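PDB 2OKX: rhamnosidase B from Bacillus sp., which hydrolyses terminal alpha-L-rhamnose residues from rhamnosides, as a glycoside hydrolase of family 78 that probably works by the inverting mechanism. Local coordinates for residues L545-T556 / Y828-C839. Numbering follows the deposited sequence.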
# COMPACT_ATOMS: atom_id res chain seq x y z
N LEU A 545 13.11 18.16 -18.84
CA LEU A 545 13.05 17.77 -17.43
C LEU A 545 11.58 17.71 -16.99
O LEU A 545 11.15 16.75 -16.33
CB LEU A 545 13.83 18.76 -16.57
CG LEU A 545 13.72 18.63 -15.04
CD1 LEU A 545 13.98 17.19 -14.61
CD2 LEU A 545 14.72 19.57 -14.37
N LEU A 546 10.81 18.73 -17.35
CA LEU A 546 9.40 18.74 -16.99
C LEU A 546 8.69 17.56 -17.63
O LEU A 546 7.82 16.95 -17.00
CB LEU A 546 8.75 20.06 -17.42
CG LEU A 546 9.22 21.28 -16.61
CD1 LEU A 546 8.53 22.56 -17.14
CD2 LEU A 546 8.88 21.08 -15.14
N ASN A 547 9.05 17.22 -18.87
CA ASN A 547 8.42 16.08 -19.55
C ASN A 547 8.66 14.80 -18.76
O ASN A 547 7.77 13.96 -18.63
CB ASN A 547 8.99 15.89 -20.95
CG ASN A 547 8.61 17.01 -21.88
OD1 ASN A 547 7.70 17.79 -21.59
ND2 ASN A 547 9.30 17.10 -23.02
N ALA A 548 9.87 14.65 -18.24
CA ALA A 548 10.22 13.47 -17.46
C ALA A 548 9.47 13.45 -16.13
O ALA A 548 9.08 12.38 -15.67
CB ALA A 548 11.73 13.42 -17.22
N THR A 549 9.26 14.61 -15.52
CA THR A 549 8.56 14.65 -14.25
C THR A 549 7.11 14.26 -14.47
O THR A 549 6.50 13.62 -13.61
CB THR A 549 8.61 16.06 -13.57
OG1 THR A 549 7.83 17.00 -14.31
CG2 THR A 549 10.06 16.56 -13.48
N TRP A 550 6.56 14.63 -15.63
CA TRP A 550 5.18 14.28 -15.96
C TRP A 550 5.09 12.77 -16.17
O TRP A 550 4.15 12.11 -15.72
CB TRP A 550 4.73 15.00 -17.25
CG TRP A 550 3.24 14.91 -17.48
CD1 TRP A 550 2.28 15.78 -17.02
CD2 TRP A 550 2.54 13.88 -18.18
NE1 TRP A 550 1.03 15.35 -17.40
CE2 TRP A 550 1.16 14.19 -18.11
CE3 TRP A 550 2.94 12.72 -18.86
CZ2 TRP A 550 0.18 13.38 -18.69
CZ3 TRP A 550 1.97 11.91 -19.44
CH2 TRP A 550 0.60 12.25 -19.35
N GLU A 551 6.08 12.23 -16.86
CA GLU A 551 6.15 10.80 -17.15
C GLU A 551 6.15 9.96 -15.87
O GLU A 551 5.38 9.02 -15.74
CB GLU A 551 7.41 10.52 -17.98
CG GLU A 551 7.49 9.14 -18.60
CD GLU A 551 6.39 8.89 -19.62
OE1 GLU A 551 6.08 9.81 -20.41
OE2 GLU A 551 5.85 7.77 -19.64
N ILE A 552 7.00 10.30 -14.90
CA ILE A 552 7.02 9.50 -13.68
C ILE A 552 5.76 9.74 -12.84
O ILE A 552 5.33 8.86 -12.11
CB ILE A 552 8.29 9.75 -12.82
CG1 ILE A 552 8.35 11.18 -12.30
CG2 ILE A 552 9.53 9.42 -13.64
CD1 ILE A 552 9.49 11.41 -11.30
N SER A 553 5.17 10.93 -12.96
CA SER A 553 3.95 11.23 -12.21
C SER A 553 2.82 10.36 -12.74
O SER A 553 1.99 9.85 -11.98
CB SER A 553 3.57 12.71 -12.35
OG SER A 553 4.51 13.55 -11.69
N ARG A 554 2.77 10.19 -14.06
CA ARG A 554 1.74 9.37 -14.69
C ARG A 554 1.94 7.91 -14.29
O ARG A 554 0.98 7.21 -13.95
CB ARG A 554 1.84 9.51 -16.22
CG ARG A 554 0.63 9.01 -17.01
CD ARG A 554 0.93 7.76 -17.83
NE ARG A 554 2.10 7.88 -18.71
CZ ARG A 554 2.10 8.33 -19.96
NH1 ARG A 554 3.23 8.38 -20.64
NH2 ARG A 554 0.97 8.72 -20.55
N HIS A 555 3.18 7.44 -14.33
CA HIS A 555 3.45 6.05 -13.97
C HIS A 555 3.12 5.77 -12.50
O HIS A 555 2.56 4.72 -12.17
CB HIS A 555 4.91 5.69 -14.25
CG HIS A 555 5.20 4.23 -14.16
ND1 HIS A 555 4.50 3.29 -14.89
CD2 HIS A 555 6.08 3.53 -13.40
CE1 HIS A 555 4.94 2.09 -14.59
NE2 HIS A 555 5.90 2.20 -13.69
N THR A 556 3.45 6.70 -11.62
CA THR A 556 3.18 6.54 -10.20
C THR A 556 1.67 6.38 -9.97
O THR A 556 1.23 5.54 -9.19
CB THR A 556 3.65 7.76 -9.39
OG1 THR A 556 5.04 7.99 -9.64
CG2 THR A 556 3.43 7.54 -7.89
N TYR A 828 11.53 17.48 -8.18
CA TYR A 828 11.31 16.24 -8.89
C TYR A 828 12.58 15.91 -9.66
O TYR A 828 12.87 14.74 -9.93
CB TYR A 828 10.09 16.37 -9.80
CG TYR A 828 8.80 16.38 -9.01
CD1 TYR A 828 8.08 15.20 -8.80
CD2 TYR A 828 8.32 17.56 -8.43
CE1 TYR A 828 6.91 15.20 -8.02
CE2 TYR A 828 7.16 17.56 -7.65
CZ TYR A 828 6.47 16.38 -7.45
OH TYR A 828 5.32 16.38 -6.69
N GLY A 829 13.34 16.94 -10.01
CA GLY A 829 14.59 16.71 -10.71
C GLY A 829 15.55 15.89 -9.85
O GLY A 829 16.31 15.06 -10.36
N GLN A 830 15.51 16.10 -8.54
CA GLN A 830 16.38 15.36 -7.63
C GLN A 830 15.99 13.88 -7.62
O GLN A 830 16.83 13.00 -7.43
CB GLN A 830 16.30 15.93 -6.21
CG GLN A 830 15.05 15.55 -5.44
CD GLN A 830 15.05 16.08 -4.01
OE1 GLN A 830 16.04 15.96 -3.29
NE2 GLN A 830 13.94 16.68 -3.60
N MET A 831 14.70 13.59 -7.84
CA MET A 831 14.23 12.21 -7.88
C MET A 831 14.82 11.55 -9.12
O MET A 831 15.34 10.44 -9.07
CB MET A 831 12.71 12.16 -7.97
CG MET A 831 12.00 12.68 -6.74
SD MET A 831 10.22 12.56 -6.93
CE MET A 831 9.67 13.82 -5.76
N LEU A 832 14.73 12.26 -10.25
CA LEU A 832 15.24 11.76 -11.51
C LEU A 832 16.76 11.58 -11.48
O LEU A 832 17.31 10.74 -12.19
CB LEU A 832 14.85 12.72 -12.64
CG LEU A 832 13.35 12.71 -12.96
CD1 LEU A 832 12.98 13.93 -13.80
CD2 LEU A 832 13.00 11.42 -13.67
N ARG A 833 17.44 12.38 -10.66
CA ARG A 833 18.89 12.28 -10.55
C ARG A 833 19.25 10.88 -10.09
O ARG A 833 20.24 10.31 -10.52
CB ARG A 833 19.43 13.33 -9.57
CG ARG A 833 20.97 13.38 -9.51
CD ARG A 833 21.54 12.47 -8.41
NE ARG A 833 23.01 12.44 -8.44
CZ ARG A 833 23.72 11.70 -9.29
NH1 ARG A 833 23.12 10.93 -10.18
NH2 ARG A 833 25.05 11.74 -9.25
N TYR A 834 18.42 10.32 -9.21
CA TYR A 834 18.65 8.97 -8.69
C TYR A 834 17.90 7.91 -9.49
O TYR A 834 17.61 6.82 -8.98
CB TYR A 834 18.28 8.90 -7.21
CG TYR A 834 19.19 9.74 -6.34
CD1 TYR A 834 18.85 11.04 -5.97
CD2 TYR A 834 20.43 9.25 -5.94
CE1 TYR A 834 19.73 11.84 -5.23
CE2 TYR A 834 21.32 10.03 -5.20
CZ TYR A 834 20.96 11.33 -4.86
OH TYR A 834 21.85 12.11 -4.16
N ASP A 835 17.60 8.23 -10.74
CA ASP A 835 16.92 7.32 -11.66
C ASP A 835 15.52 6.87 -11.23
O ASP A 835 15.12 5.74 -11.50
CB ASP A 835 17.81 6.10 -11.94
CG ASP A 835 17.36 5.31 -13.15
OD1 ASP A 835 16.86 5.92 -14.12
OD2 ASP A 835 17.51 4.07 -13.15
N ALA A 836 14.79 7.75 -10.56
CA ALA A 836 13.44 7.41 -10.13
C ALA A 836 12.54 7.21 -11.35
O ALA A 836 12.70 7.88 -12.37
CB ALA A 836 12.87 8.53 -9.25
N THR A 837 11.61 6.26 -11.26
CA THR A 837 10.69 6.02 -12.36
C THR A 837 9.28 6.28 -11.85
O THR A 837 8.30 6.13 -12.57
CB THR A 837 10.81 4.57 -12.90
OG1 THR A 837 10.74 3.64 -11.82
CG2 THR A 837 12.13 4.39 -13.65
N THR A 838 9.21 6.69 -10.58
CA THR A 838 7.97 7.02 -9.90
C THR A 838 8.28 8.12 -8.88
O THR A 838 9.44 8.38 -8.58
CB THR A 838 7.37 5.78 -9.16
OG1 THR A 838 8.37 5.20 -8.30
CG2 THR A 838 6.91 4.73 -10.16
N CYS A 839 7.23 8.75 -8.35
CA CYS A 839 7.40 9.84 -7.38
C CYS A 839 7.55 9.38 -5.94
O CYS A 839 6.73 8.60 -5.44
CB CYS A 839 6.23 10.81 -7.49
SG CYS A 839 6.02 11.44 -9.16
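Thr556 OG1 is acceptor and donor at once: it accepts the backbone N-H of Cys839 (N to OG1 2.7 Å, 158° at the hydrogen) and donates a hydrogen bond to Ile552 O, one turn back in its helix. Both segments belong to the six-hairpin glycosidase domain, the (alpha/alpha)6-barrel catalytic domain of the family. Here helix 544-559 meets the end of helix 817-833 and the loop after it; the axes of helical segments 545-556 and 828-833 cross at 79° and come within 9.9 Å. At the crossing, Leu832 packs as a single knob into the hole formed by Leu545, Ala548, Thr549 and Ile552. Its CD1 meets Leu545 CD1 at 3.5 Å and Ala548 CB at 3.7 Å, while CD2 faces Ile552 CG2. A Schellman motif with Asp835 at positive phi then ends the helix, and the chain returns along Ile552, which has the most surface buried here. Ile552 CG1 stands between the backbone N and the carbonyl carbon (chi1 65°) and packs on Cys839 SG, which leaves CG2 beside the backbone N and against Thr837 C (3.6 Å). Thr837 O lies at the edge of the His555 ring, 3.5 Å from CD2; NE2 of that ring and Thr837 OG1 both hydrogen-bond to the backbone of Glu446, tying this corner to strand 446-448. Ser553 OG donates to Thr549 O, on the opposite face of that carbonyl from Ser553 N, and lies 3.6 Å from Cys839 SG.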